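Local coordinates for protein acyl-CoA thioesterase II TesB2 (Mycobacterium marinum, PDB 3U0A) that probably catalyses the hydrolysis of fatty acyl-CoA thioesters, releasing a free fatty acid and coenzyme A, at residues G43-S48 with T76-E81; R147-W152 with A194-L199; V174-R179 with E235-D240; T200-A205 with V268-L273. One frame throughout, in Å; residues are numbered along the deposited sequence.

Contact 1 of 4, residues G43-S48 with T76-E81; sequences GQSLVS and TVFLVE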
loop_
_atom_site.group_PDB
_atom_site.type_symbol
_atom_site.label_atom_id
_atom_site.label_comp_id
_atom_site.label_asym_id
_atom_site.label_seq_id
_atom_site.Cartn_x
_atom_site.Cartn_y
_atom_site.Cartn_z
ATOM N N GLY A 43 3.872 -15.461 0.353
ATOM C CA GLY A 43 4.664 -15.734 -0.820
ATOM C C GLY A 43 4.005 -16.802 -1.635
ATOM O O GLY A 43 3.916 -16.685 -2.850
ATOM N N GLN A 44 3.519 -17.844 -0.964
ATOM C CA GLN A 44 2.876 -18.935 -1.665
ATOM C C GLN A 44 1.547 -18.469 -2.239
ATOM O O GLN A 44 1.211 -18.846 -3.357
ATOM C CB GLN A 44 2.732 -20.177 -0.783
ATOM C CG GLN A 44 4.062 -20.935 -0.589
ATOM C CD GLN A 44 3.898 -22.438 -0.255
ATOM O OE1 GLN A 44 3.334 -22.823 0.788
ATOM N NE2 GLN A 44 4.404 -23.279 -1.135
ATOM N N SER A 45 0.822 -17.620 -1.529
ATOM C CA SER A 45 -0.378 -17.018 -2.077
ATOM C C SER A 45 -0.086 -16.301 -3.400
ATOM O O SER A 45 -0.859 -16.409 -4.330
ATOM C CB SER A 45 -1.004 -16.038 -1.085
ATOM O OG SER A 45 -1.251 -16.643 0.145
ATOM N N LEU A 46 1.029 -15.579 -3.482
ATOM C CA LEU A 46 1.398 -14.907 -4.745
ATOM C C LEU A 46 1.766 -15.903 -5.845
ATOM O O LEU A 46 1.346 -15.749 -6.998
ATOM C CB LEU A 46 2.554 -13.920 -4.558
ATOM C CG LEU A 46 3.099 -13.267 -5.825
ATOM C CD1 LEU A 46 2.103 -12.369 -6.504
ATOM C CD2 LEU A 46 4.360 -12.487 -5.549
ATOM N N VAL A 47 2.535 -16.927 -5.467
ATOM C CA VAL A 47 2.970 -17.919 -6.426
ATOM C C VAL A 47 1.754 -18.578 -7.046
ATOM O O VAL A 47 1.739 -18.842 -8.236
ATOM C CB VAL A 47 3.895 -18.952 -5.787
ATOM C CG1 VAL A 47 4.176 -20.120 -6.744
ATOM C CG2 VAL A 47 5.168 -18.280 -5.355
ATOM N N SER A 48 0.728 -18.808 -6.235
ATOM C CA SER A 48 -0.557 -19.328 -6.723
ATOM C C SER A 48 -1.234 -18.427 -7.746
ATOM O O SER A 48 -1.871 -18.894 -8.700
ATOM C CB SER A 48 -1.512 -19.481 -5.551
ATOM O OG SER A 48 -1.338 -20.740 -4.952
ATOM N N THR A 76 -1.569 -25.666 3.628
ATOM C CA THR A 76 -2.461 -24.564 3.267
ATOM C C THR A 76 -2.927 -24.715 1.804
ATOM O O THR A 76 -2.181 -25.158 0.933
ATOM C CB THR A 76 -1.769 -23.201 3.459
ATOM O OG1 THR A 76 -1.207 -23.141 4.764
ATOM C CG2 THR A 76 -2.766 -22.028 3.270
ATOM N N VAL A 77 -4.176 -24.346 1.575
ATOM C CA VAL A 77 -4.767 -24.377 0.280
ATOM C C VAL A 77 -5.004 -22.946 -0.187
ATOM O O VAL A 77 -5.434 -22.090 0.583
ATOM C CB VAL A 77 -6.079 -25.165 0.329
ATOM C CG1 VAL A 77 -6.879 -24.987 -0.956
ATOM C CG2 VAL A 77 -5.769 -26.622 0.626
ATOM N N PHE A 78 -4.727 -22.699 -1.459
ATOM C CA PHE A 78 -4.821 -21.364 -2.043
ATOM C C PHE A 78 -5.905 -21.380 -3.112
ATOM O O PHE A 78 -5.844 -22.153 -4.082
ATOM C CB PHE A 78 -3.452 -20.922 -2.602
ATOM C CG PHE A 78 -2.352 -21.006 -1.588
ATOM C CD1 PHE A 78 -2.127 -19.966 -0.700
ATOM C CD2 PHE A 78 -1.611 -22.159 -1.443
ATOM C CE1 PHE A 78 -1.168 -20.061 0.277
ATOM C CE2 PHE A 78 -0.630 -22.252 -0.474
ATOM C CZ PHE A 78 -0.408 -21.205 0.383
ATOM N N LEU A 79 -6.893 -20.515 -2.898
ATOM C CA LEU A 79 -8.021 -20.358 -3.766
ATOM C C LEU A 79 -7.916 -19.077 -4.583
ATOM O O LEU A 79 -8.154 -17.994 -4.073
ATOM C CB LEU A 79 -9.266 -20.322 -2.904
ATOM C CG LEU A 79 -9.437 -21.581 -2.059
ATOM C CD1 LEU A 79 -10.780 -21.475 -1.351
ATOM C CD2 LEU A 79 -9.325 -22.853 -2.953
ATOM N N VAL A 80 -7.592 -19.237 -5.863
ATOM C CA VAL A 80 -7.347 -18.127 -6.791
ATOM C C VAL A 80 -8.638 -17.724 -7.499
ATOM O O VAL A 80 -9.386 -18.586 -7.909
ATOM C CB VAL A 80 -6.278 -18.482 -7.876
ATOM C CG1 VAL A 80 -5.932 -17.277 -8.743
ATOM C CG2 VAL A 80 -5.026 -19.030 -7.233
ATOM N N GLU A 81 -8.864 -16.412 -7.636
ATOM C CA GLU A 81 -10.011 -15.841 -8.351
ATOM C C GLU A 81 -9.492 -15.040 -9.529
ATOM O O GLU A 81 -8.659 -14.153 -9.311
ATOM C CB GLU A 81 -10.733 -14.876 -7.434
ATOM C CG GLU A 81 -11.885 -14.139 -8.101
ATOM C CD GLU A 81 -12.398 -13.005 -7.225
ATOM O OE1 GLU A 81 -13.073 -13.297 -6.201
ATOM O OE2 GLU A 81 -12.062 -11.819 -7.532
#

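Contact 2 of 4, residues R147-W152 with A194-L199; sequences RQFEEW and AYMSDL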
loop_
_atom_site.group_PDB
_atom_site.type_symbol
_atom_site.label_atom_id
_atom_site.label_comp_id
_atom_site.label_asym_id
_atom_site.label_seq_id
_atom_site.Cartn_x
_atom_site.Cartn_y
_atom_site.Cartn_z
ATOM N N ARG A 147 18.391 -17.764 13.523
ATOM C CA ARG A 147 18.570 -18.986 12.738
ATOM C C ARG A 147 17.827 -18.942 11.404
ATOM O O ARG A 147 18.149 -19.721 10.497
ATOM C CB ARG A 147 18.116 -20.218 13.530
ATOM N N GLN A 148 16.834 -18.049 11.281
ATOM C CA GLN A 148 16.027 -17.895 10.044
ATOM C C GLN A 148 16.713 -17.043 8.919
ATOM O O GLN A 148 16.259 -17.038 7.774
ATOM C CB GLN A 148 14.602 -17.352 10.394
ATOM C CG GLN A 148 14.420 -15.825 10.581
ATOM C CD GLN A 148 14.570 -15.328 12.030
ATOM O OE1 GLN A 148 15.111 -16.030 12.897
ATOM N NE2 GLN A 148 14.100 -14.099 12.293
ATOM N N PHE A 149 17.798 -16.339 9.271
ATOM C CA PHE A 149 18.575 -15.520 8.343
ATOM C C PHE A 149 19.854 -16.229 7.873
ATOM O O PHE A 149 20.686 -15.642 7.198
ATOM C CB PHE A 149 18.922 -14.183 9.004
ATOM C CG PHE A 149 17.731 -13.297 9.225
ATOM C CD1 PHE A 149 17.131 -12.646 8.154
ATOM C CD2 PHE A 149 17.196 -13.125 10.499
ATOM C CE1 PHE A 149 16.025 -11.837 8.339
ATOM C CE2 PHE A 149 16.078 -12.316 10.691
ATOM C CZ PHE A 149 15.493 -11.669 9.605
ATOM N N GLU A 150 19.994 -17.496 8.244
ATOM C CA GLU A 150 21.083 -18.386 7.806
ATOM C C GLU A 150 21.456 -18.379 6.298
ATOM O O GLU A 150 22.648 -18.422 5.967
ATOM C CB GLU A 150 20.713 -19.824 8.215
ATOM C CG GLU A 150 21.839 -20.858 8.194
ATOM C CD GLU A 150 21.288 -22.284 8.140
ATOM O OE1 GLU A 150 20.098 -22.497 8.515
ATOM O OE2 GLU A 150 22.037 -23.207 7.721
ATOM N N GLU A 151 20.459 -18.364 5.402
ATOM C CA GLU A 151 20.685 -18.299 3.922
ATOM C C GLU A 151 21.205 -16.948 3.475
ATOM O O GLU A 151 21.686 -16.812 2.354
ATOM C CB GLU A 151 19.383 -18.504 3.145
ATOM C CG GLU A 151 18.788 -19.899 3.115
ATOM C CD GLU A 151 17.455 -19.916 2.349
ATOM O OE1 GLU A 151 17.472 -19.931 1.075
ATOM O OE2 GLU A 151 16.383 -19.877 3.026
ATOM N N TRP A 152 21.087 -15.953 4.354
ATOM C CA TRP A 152 21.239 -14.557 3.999
ATOM C C TRP A 152 22.365 -13.889 4.732
ATOM O O TRP A 152 22.734 -14.252 5.827
ATOM C CB TRP A 152 19.962 -13.791 4.321
ATOM C CG TRP A 152 18.731 -14.347 3.674
ATOM C CD1 TRP A 152 17.875 -15.313 4.165
ATOM C CD2 TRP A 152 18.174 -13.965 2.382
ATOM N NE1 TRP A 152 16.861 -15.540 3.278
ATOM C CE2 TRP A 152 16.993 -14.766 2.193
ATOM C CE3 TRP A 152 18.545 -13.079 1.403
ATOM C CZ2 TRP A 152 16.214 -14.664 1.066
ATOM C CZ3 TRP A 152 17.766 -12.979 0.269
ATOM C CH2 TRP A 152 16.618 -13.754 0.102
ATOM N N ALA A 194 10.167 -10.172 -1.238
ATOM C CA ALA A 194 8.916 -9.978 -0.522
ATOM C C ALA A 194 8.981 -10.713 0.829
ATOM O O ALA A 194 8.498 -10.212 1.855
ATOM C CB ALA A 194 7.727 -10.455 -1.363
ATOM N N TYR A 195 9.629 -11.877 0.812
ATOM C CA TYR A 195 9.851 -12.654 2.020
ATOM C C TYR A 195 10.722 -11.917 3.040
ATOM O O TYR A 195 10.355 -11.776 4.231
ATOM C CB TYR A 195 10.500 -14.006 1.661
ATOM C CG TYR A 195 10.763 -14.905 2.847
ATOM C CD1 TYR A 195 9.732 -15.555 3.461
ATOM C CD2 TYR A 195 12.044 -15.072 3.373
ATOM C CE1 TYR A 195 9.942 -16.375 4.544
ATOM C CE2 TYR A 195 12.268 -15.901 4.459
ATOM C CZ TYR A 195 11.206 -16.545 5.043
ATOM O OH TYR A 195 11.361 -17.363 6.131
ATOM N N MET A 196 11.884 -11.445 2.593
ATOM C CA MET A 196 12.787 -10.726 3.515
ATOM C C MET A 196 12.179 -9.451 4.066
ATOM O O MET A 196 12.417 -9.121 5.224
ATOM C CB MET A 196 14.130 -10.434 2.887
ATOM C CG MET A 196 15.000 -11.672 2.782
ATOM S SD MET A 196 15.727 -12.140 4.354
ATOM C CE MET A 196 16.894 -10.800 4.636
ATOM N N SER A 197 11.376 -8.746 3.250
ATOM C CA SER A 197 10.652 -7.556 3.737
ATOM C C SER A 197 9.626 -7.960 4.808
ATOM O O SER A 197 9.576 -7.393 5.885
ATOM C CB SER A 197 9.965 -6.783 2.601
ATOM O OG SER A 197 9.037 -5.817 3.091
ATOM N N ASP A 198 8.848 -8.980 4.529
ATOM C CA ASP A 198 7.958 -9.483 5.556
ATOM C C ASP A 198 8.662 -9.873 6.877
ATOM O O ASP A 198 8.013 -9.860 7.914
ATOM C CB ASP A 198 7.092 -10.640 5.015
ATOM C CG ASP A 198 5.937 -10.144 4.143
ATOM O OD1 ASP A 198 5.616 -8.936 4.219
ATOM O OD2 ASP A 198 5.371 -10.951 3.376
ATOM N N LEU A 199 9.963 -10.211 6.830
ATOM C CA LEU A 199 10.737 -10.546 8.048
ATOM C C LEU A 199 11.351 -9.341 8.694
ATOM O O LEU A 199 11.620 -9.383 9.874
ATOM C CB LEU A 199 11.883 -11.528 7.788
ATOM C CG LEU A 199 11.512 -12.882 7.206
ATOM C CD1 LEU A 199 12.675 -13.870 7.264
ATOM C CD2 LEU A 199 10.280 -13.474 7.880
#

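Contact 3 of 4, residues V174-R179 with E235-D240; sequences VWFRHR and EWLLYD. With SO4 (sulfate ion), chain C.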
loop_
_atom_site.group_PDB
_atom_site.type_symbol
_atom_site.label_atom_id
_atom_site.label_comp_id
_atom_site.label_asym_id
_atom_site.label_seq_id
_atom_site.Cartn_x
_atom_site.Cartn_y
_atom_site.Cartn_z
ATOM N N VAL A 174 19.112 -1.437 6.089
ATOM C CA VAL A 174 19.656 -2.793 6.100
ATOM C C VAL A 174 20.084 -3.256 4.711
ATOM O O VAL A 174 19.329 -3.127 3.749
ATOM C CB VAL A 174 18.628 -3.808 6.637
ATOM C CG1 VAL A 174 19.323 -5.124 6.932
ATOM C CG2 VAL A 174 17.962 -3.281 7.895
ATOM N N TRP A 175 21.285 -3.813 4.610
ATOM C CA TRP A 175 21.710 -4.480 3.383
ATOM C C TRP A 175 21.482 -5.948 3.506
ATOM O O TRP A 175 21.791 -6.549 4.511
ATOM C CB TRP A 175 23.182 -4.290 3.147
ATOM C CG TRP A 175 23.617 -2.939 2.704
ATOM C CD1 TRP A 175 24.095 -1.915 3.488
ATOM C CD2 TRP A 175 23.690 -2.441 1.336
ATOM N NE1 TRP A 175 24.425 -0.838 2.724
ATOM C CE2 TRP A 175 24.207 -1.090 1.422
ATOM C CE3 TRP A 175 23.398 -2.970 0.099
ATOM C CZ2 TRP A 175 24.412 -0.311 0.305
ATOM C CZ3 TRP A 175 23.574 -2.176 -1.027
ATOM C CH2 TRP A 175 24.076 -0.872 -0.926
ATOM N N PHE A 176 20.973 -6.554 2.455
ATOM C CA PHE A 176 20.733 -7.987 2.475
ATOM C C PHE A 176 21.053 -8.615 1.144
ATOM O O PHE A 176 20.992 -7.967 0.102
ATOM C CB PHE A 176 19.296 -8.355 2.947
ATOM C CG PHE A 176 18.168 -7.858 2.045
ATOM C CD1 PHE A 176 17.484 -8.727 1.179
ATOM C CD2 PHE A 176 17.728 -6.521 2.095
ATOM C CE1 PHE A 176 16.419 -8.271 0.384
ATOM C CE2 PHE A 176 16.675 -6.065 1.273
ATOM C CZ PHE A 176 16.020 -6.948 0.429
ATOM N N ARG A 177 21.373 -9.900 1.194
ATOM C CA ARG A 177 21.796 -10.633 0.032
ATOM C C ARG A 177 21.671 -12.122 0.363
ATOM O O ARG A 177 22.090 -12.556 1.438
ATOM C CB ARG A 177 23.250 -10.248 -0.288
ATOM C CG ARG A 177 23.933 -11.160 -1.283
ATOM C CD ARG A 177 25.366 -10.734 -1.600
ATOM N NE ARG A 177 26.349 -11.151 -0.616
ATOM C CZ ARG A 177 27.673 -11.068 -0.780
ATOM N NH1 ARG A 177 28.201 -10.575 -1.907
ATOM N NH2 ARG A 177 28.482 -11.467 0.192
ATOM N N HIS A 178 21.109 -12.890 -0.569
ATOM C CA HIS A 178 21.114 -14.347 -0.502
ATOM C C HIS A 178 22.535 -14.819 -0.739
ATOM O O HIS A 178 23.141 -14.475 -1.752
ATOM C CB HIS A 178 20.163 -14.962 -1.538
ATOM C CG HIS A 178 19.854 -16.434 -1.287
ATOM N ND1 HIS A 178 20.555 -17.435 -1.859
ATOM C CD2 HIS A 178 18.908 -17.043 -0.478
ATOM C CE1 HIS A 178 20.075 -18.616 -1.446
ATOM N NE2 HIS A 178 19.078 -18.385 -0.601
ATOM N N ARG A 179 23.075 -15.591 0.203
ATOM C CA ARG A 179 24.471 -16.056 0.165
ATOM C C ARG A 179 24.834 -16.832 -1.095
ATOM O O ARG A 179 25.854 -16.595 -1.700
ATOM C CB ARG A 179 24.753 -16.963 1.368
ATOM C CG ARG A 179 25.560 -16.315 2.467
ATOM C CD ARG A 179 25.344 -16.960 3.838
ATOM N NE ARG A 179 25.794 -16.014 4.877
ATOM C CZ ARG A 179 25.172 -15.754 6.047
ATOM N NH1 ARG A 179 24.037 -16.379 6.391
ATOM N NH2 ARG A 179 25.686 -14.850 6.891
ATOM N N GLU A 235 22.406 -10.730 -5.086
ATOM C CA GLU A 235 23.313 -9.576 -5.122
ATOM C C GLU A 235 22.845 -8.577 -4.082
ATOM O O GLU A 235 21.700 -8.637 -3.648
ATOM C CB GLU A 235 23.326 -8.941 -6.522
ATOM C CG GLU A 235 24.189 -9.712 -7.528
ATOM C CD GLU A 235 24.251 -9.079 -8.929
ATOM O OE1 GLU A 235 23.617 -7.993 -9.182
ATOM O OE2 GLU A 235 24.988 -9.673 -9.776
ATOM N N TRP A 236 23.713 -7.662 -3.672
ATOM C CA TRP A 236 23.340 -6.730 -2.622
ATOM C C TRP A 236 22.130 -5.874 -2.974
ATOM O O TRP A 236 22.071 -5.255 -4.059
ATOM C CB TRP A 236 24.514 -5.837 -2.232
ATOM C CG TRP A 236 25.580 -6.552 -1.419
ATOM C CD1 TRP A 236 26.875 -6.845 -1.800
ATOM C CD2 TRP A 236 25.467 -7.057 -0.039
ATOM N NE1 TRP A 236 27.536 -7.485 -0.798
ATOM C CE2 TRP A 236 26.756 -7.650 0.280
ATOM C CE3 TRP A 236 24.452 -7.084 0.919
ATOM C CZ2 TRP A 236 27.012 -8.254 1.505
ATOM C CZ3 TRP A 236 24.716 -7.691 2.146
ATOM C CH2 TRP A 236 25.983 -8.268 2.429
ATOM N N LEU A 237 21.159 -5.881 -2.055
ATOM C CA LEU A 237 20.021 -4.960 -2.039
ATOM C C LEU A 237 20.096 -4.092 -0.771
ATOM O O LEU A 237 20.341 -4.605 0.326
ATOM C CB LEU A 237 18.709 -5.740 -2.035
ATOM C CG LEU A 237 18.492 -6.707 -3.179
ATOM C CD1 LEU A 237 17.342 -7.636 -2.866
ATOM C CD2 LEU A 237 18.298 -5.964 -4.511
ATOM N N LEU A 238 19.901 -2.787 -0.925
ATOM C CA LEU A 238 19.758 -1.902 0.217
ATOM C C LEU A 238 18.298 -1.592 0.494
ATOM O O LEU A 238 17.560 -1.111 -0.376
ATOM C CB LEU A 238 20.481 -0.599 0.002
ATOM C CG LEU A 238 20.223 0.553 0.996
ATOM C CD1 LEU A 238 20.902 0.292 2.333
ATOM C CD2 LEU A 238 20.739 1.836 0.391
ATOM N N TYR A 239 17.897 -1.889 1.720
ATOM C CA TYR A 239 16.585 -1.602 2.159
ATOM C C TYR A 239 16.594 -0.323 2.954
ATOM O O TYR A 239 17.048 -0.290 4.085
ATOM C CB TYR A 239 16.063 -2.688 3.054
ATOM C CG TYR A 239 14.579 -2.840 2.961
ATOM C CD1 TYR A 239 13.761 -1.874 2.344
ATOM C CD2 TYR A 239 13.970 -3.953 3.501
ATOM C CE1 TYR A 239 12.372 -2.061 2.258
ATOM C CE2 TYR A 239 12.589 -4.143 3.424
ATOM C CZ TYR A 239 11.790 -3.231 2.799
ATOM O OH TYR A 239 10.441 -3.538 2.746
ATOM N N ASP A 240 16.055 0.721 2.366
ATOM C CA ASP A 240 15.934 1.980 3.056
ATOM C C ASP A 240 14.519 2.095 3.655
ATOM O O ASP A 240 13.542 2.195 2.918
ATOM C CB ASP A 240 16.258 3.111 2.089
ATOM C CG ASP A 240 16.258 4.437 2.740
ATOM O OD1 ASP A 240 16.623 4.539 3.915
ATOM O OD2 ASP A 240 15.883 5.381 2.060
HETATM S S SO4 C . 31.989 -10.957 -1.968
HETATM O O1 SO4 C . 31.344 -9.995 -2.929
HETATM O O2 SO4 C . 32.474 -10.283 -0.714
HETATM O O3 SO4 C . 31.060 -12.066 -1.571
HETATM O O4 SO4 C . 33.149 -11.558 -2.685
#

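Contact 4 of 4, residues T200-A205 with V268-L273; sequences TLLGSA and VMQEGL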
loop_
_atom_site.group_PDB
_atom_site.type_symbol
_atom_site.label_atom_id
_atom_site.label_comp_id
_atom_site.label_asym_id
_atom_site.label_seq_id
_atom_site.Cartn_x
_atom_site.Cartn_y
_atom_site.Cartn_z
ATOM N N THR A 200 11.590 -8.270 7.933
ATOM C CA THR A 200 12.471 -7.177 8.413
ATOM C C THR A 200 11.900 -5.787 8.498
ATOM O O THR A 200 12.389 -5.029 9.282
ATOM C CB THR A 200 13.731 -7.060 7.554
ATOM O OG1 THR A 200 13.363 -6.639 6.233
ATOM C CG2 THR A 200 14.433 -8.387 7.508
ATOM N N LEU A 201 10.912 -5.422 7.705
ATOM C CA LEU A 201 10.448 -4.019 7.722
ATOM C C LEU A 201 9.833 -3.549 9.024
ATOM O O LEU A 201 10.176 -2.499 9.468
ATOM C CB LEU A 201 9.474 -3.712 6.594
ATOM C CG LEU A 201 9.049 -2.257 6.409
ATOM C CD1 LEU A 201 10.226 -1.330 6.149
ATOM C CD2 LEU A 201 8.084 -2.208 5.237
ATOM N N LEU A 202 8.956 -4.319 9.634
ATOM C CA LEU A 202 8.211 -3.842 10.795
ATOM C C LEU A 202 9.113 -3.551 12.003
ATOM O O LEU A 202 8.724 -2.792 12.916
ATOM C CB LEU A 202 7.070 -4.810 11.172
ATOM C CG LEU A 202 5.752 -4.593 10.399
ATOM C CD1 LEU A 202 4.718 -5.698 10.687
ATOM C CD2 LEU A 202 5.175 -3.212 10.697
ATOM N N GLY A 203 10.311 -4.146 11.996
ATOM C CA GLY A 203 11.381 -3.804 12.958
ATOM C C GLY A 203 11.683 -2.302 13.008
ATOM O O GLY A 203 12.027 -1.769 14.053
ATOM N N SER A 204 11.536 -1.610 11.884
ATOM C CA SER A 204 11.844 -0.170 11.818
ATOM C C SER A 204 10.936 0.687 12.732
ATOM O O SER A 204 11.326 1.806 13.127
ATOM C CB SER A 204 11.780 0.354 10.373
ATOM O OG SER A 204 10.453 0.356 9.862
ATOM N N ALA A 205 9.748 0.161 13.049
ATOM C CA ALA A 205 8.852 0.787 14.000
ATOM C C ALA A 205 9.456 0.815 15.418
ATOM O O ALA A 205 9.116 1.719 16.183
ATOM C CB ALA A 205 7.488 0.101 14.010
ATOM N N VAL A 268 7.653 -0.652 -0.558
ATOM C CA VAL A 268 6.781 -1.427 0.318
ATOM C C VAL A 268 6.202 -0.532 1.392
ATOM O O VAL A 268 6.899 0.323 1.924
ATOM C CB VAL A 268 7.526 -2.574 1.053
ATOM C CG1 VAL A 268 6.579 -3.315 1.977
ATOM C CG2 VAL A 268 8.191 -3.548 0.080
ATOM N N MET A 269 4.927 -0.741 1.707
ATOM C CA MET A 269 4.312 -0.219 2.926
ATOM C C MET A 269 3.687 -1.369 3.687
ATOM O O MET A 269 3.098 -2.241 3.077
ATOM C CB MET A 269 3.238 0.759 2.569
ATOM C CG MET A 269 3.798 2.084 2.126
ATOM S SD MET A 269 3.862 3.082 3.603
ATOM C CE MET A 269 2.464 4.161 3.344
ATOM N N GLN A 270 3.812 -1.349 5.016
ATOM C CA GLN A 270 3.284 -2.383 5.880
ATOM C C GLN A 270 2.920 -1.810 7.226
ATOM O O GLN A 270 3.682 -1.047 7.831
ATOM C CB GLN A 270 4.318 -3.482 6.047
ATOM C CG GLN A 270 3.985 -4.613 7.001
ATOM C CD GLN A 270 4.867 -5.837 6.751
ATOM O OE1 GLN A 270 6.069 -5.691 6.535
ATOM N NE2 GLN A 270 4.282 -7.034 6.753
ATOM N N GLU A 271 1.725 -2.173 7.674
ATOM C CA GLU A 271 1.264 -1.819 9.000
ATOM C C GLU A 271 1.355 -3.077 9.907
ATOM O O GLU A 271 1.137 -4.197 9.448
ATOM C CB GLU A 271 -0.157 -1.269 8.921
ATOM C CG GLU A 271 -0.652 -0.708 10.238
ATOM C CD GLU A 271 -1.983 0.024 10.115
ATOM O OE1 GLU A 271 -2.953 -0.534 9.492
ATOM O OE2 GLU A 271 -2.045 1.162 10.663
ATOM N N GLY A 272 1.677 -2.887 11.179
ATOM C CA GLY A 272 1.726 -3.966 12.143
ATOM C C GLY A 272 0.996 -3.636 13.433
ATOM O O GLY A 272 0.714 -2.474 13.736
ATOM N N LEU A 273 0.682 -4.674 14.191
ATOM C CA LEU A 273 0.249 -4.516 15.567
ATOM C C LEU A 273 1.466 -4.143 16.391
ATOM O O LEU A 273 2.508 -4.730 16.225
ATOM C CB LEU A 273 -0.384 -5.817 16.088
ATOM C CG LEU A 273 -1.083 -5.753 17.438
ATOM C CD1 LEU A 273 -2.371 -4.950 17.355
ATOM C CD2 LEU A 273 -1.327 -7.171 17.908
#

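Contact 1 of 4, residues G43-S48 with T76-E81
Phe-78 holds CG anti to its carbonyl carbon (chi1 -54°), which turns its ring toward Gln-44, Ser-45 and Ser-48. Gln-44 has CG in the same position (chi1 -75°), and its extended chain crosses the ring at about a right angle. This is helix-on-sheet packing of the N-terminal hot dog domain: helix 34-51 lies against strand 76-85. The axes of segments 43-48 and 76-81 approach to 8.6 Å. No hydrogen bond links the segments. The backbone of Gln-44 sits over one face of the Phe-78 ring, toward its rim. Gln-44 CB is 3.5 Å from Phe-78 CZ, and the side-chain amide plane stands 73° from the ring. Gln-44 NE2 is hydrogen-bonded to Ile-10 O. Ser-45 OG lies at the ring edge, 3.4 Å from Phe-78 CE1, and is hydrogen-bonded to Val-41 O within the helix. Ala-96 of strand 89-98 also touches Phe-78. One turn on from Gln-44, Ser-48 OG is 3.2 Å from Phe-78 CB. Ser-48 O is 3.5 Å from the methyl Val-80 CG2.

Contact 2 of 4, residues R147-W152 with A194-L199
A Met-aromatic cluster joins Met-196 of helix 186-200 to Phe-149 and Trp-152 in the second hot dog domain. The two aromatic residues are the ends of a type I beta turn, closed by a hydrogen bond of 2.9 Å from Trp-152 N to Phe-149 O. Met-196 runs along the face of the indole. Its SD lies 3.5 Å from the centroid of the five-membered ring of Trp-152, only 6° off the normal. Its CG sits 3.6 Å from the centroid of the six-membered ring of Trp-152, a CH-pi contact on the same face. The bend at chi2 (-76°) lays SD over the indole; the bend at chi3 turns CE toward Phe-149. The sulfur also meets the edge of that ring: Met-196 SD is 5.2 Å from the Phe-149 centroid. The methyl touches the same edge, with Met-196 CE 3.9 Å from Phe-149 CE1. Leu-199, one turn further along the helix, places CB 4.0 Å from Phe-149 CZ. Gln-148 CG lies over one face of the Phe-149 ring, toward its rim, and also reaches Leu-199. No hydrogen bond crosses the contact. His-178 of strand 171-178 meets Trp-152 edge-to-face. Tyr-195 and Leu-199 also touch Thr-36 of helix 34-51, while Ala-194, Ser-197 and Asp-198 pack on Met-225 of strand 217-227.

Contact 3 of 4, residues V174-R179 with E235-D240
The indole of Trp-236 carries the Arg-177 side chain over one face, with the guanidinium and ring planes 19° apart. Arg-177 CD lies 3.9 Å from the centroid of the five-membered ring of Trp-236, a CH-pi contact. The bend of the arginine at chi3 (81°) lets the guanidinium lie above the indole. At the guanidinium edge sits a sulfate ion, probably from the crystallisation liquor. Arg-177 NH2 donates to sulfate O3 at 3.2 Å, while the bonds from NH1 are weak. The Trp-175 ring has Leu-238 CB over one face, 3.6 Å from the centroid of its six-membered ring. The Phe-176 ring has Leu-237 CB over a face, 4.0 Å from its centroid, and Tyr-239 CB at its edge. Phe-176 CG lies between the backbone N and the carbonyl carbon (chi1 63°), which leans the ring across to the partner strand. These side chains belong to an antiparallel strand pair of the hot dog fold, with Trp-175 and Leu-238 on one face, Phe-176 and Leu-237 on the other. Four backbone hydrogen bonds join Val-174 to Tyr-239 and Phe-176 to Leu-237; the shortest is Tyr-239 N to Val-174 O, 2.8 Å. Strands 152-156 and 250-259 flank the pair. Met-196 and Thr-200 of helix 186-200 pack on the face that bears Phe-176 and Tyr-239.

Contact 4 of 4, residues T200-A205 with V268-L273
Leu-202 and Gln-270 cross at about a right angle, with Leu-202 CG 3.8 Å from Gln-270 CG. Gln-270 is extended, its CG anti to the backbone N (chi1 176°). Its aliphatic part thus meets Leu-202, and Gln-270 OE1 comes 3.9 Å from Leu-201 CB. Leu-201 and Val-268 run past each other in opposite directions, and Leu-201 CD2 meets Val-268 CG1 at 3.8 Å. Beyond Gln-270, Leu-202 lies over the backbone of Gly-272, with Leu-202 CD2 3.5 Å from Gly-272 N. The contact belongs to the second hot dog domain, where the chain leaving helix 186-200 packs on strand 264-275. A 3-10 turn shapes that chain. Leu-201 O accepts two hydrogen bonds from Ser-204, from N and from OG, each 2.9 Å long. Thr-253 of strand 250-259 and Ser-220 of strand 217-227 also touch Leu-202. The amide NE2 of Gln-270 makes a weak hydrogen bond to Asp-222 O. Met-269 and Glu-271 point away from the turn, and both pack on Trp-226 of the second subunit.

Contacts 2, 3 and 4 join in the second hot dog domain, while contact 1 stands apart in the first. The centres of contacts 1 and 3 are about 26 Å apart, on opposite sides of the chain's centre. Contact 2 comes nearer to contact 1, with closest atoms about 6 Å apart. Helix 186-200 is common to the other three: it supplies one segment of contact 2, its end opens contact 4, and it packs on the strands of contact 3. Ser-197 OG of contact 2 lies 2.7 Å from Tyr-239 OH of contact 3, probably hydrogen-bonded. The same Tyr-239 OH packs 3.5 Å from Val-268 CG2 of contact 4. The side chain of Val-80 in contact 1 is about 11 Å from a bound sodium ion. Contact 4 alone among the four reaches the second subunit.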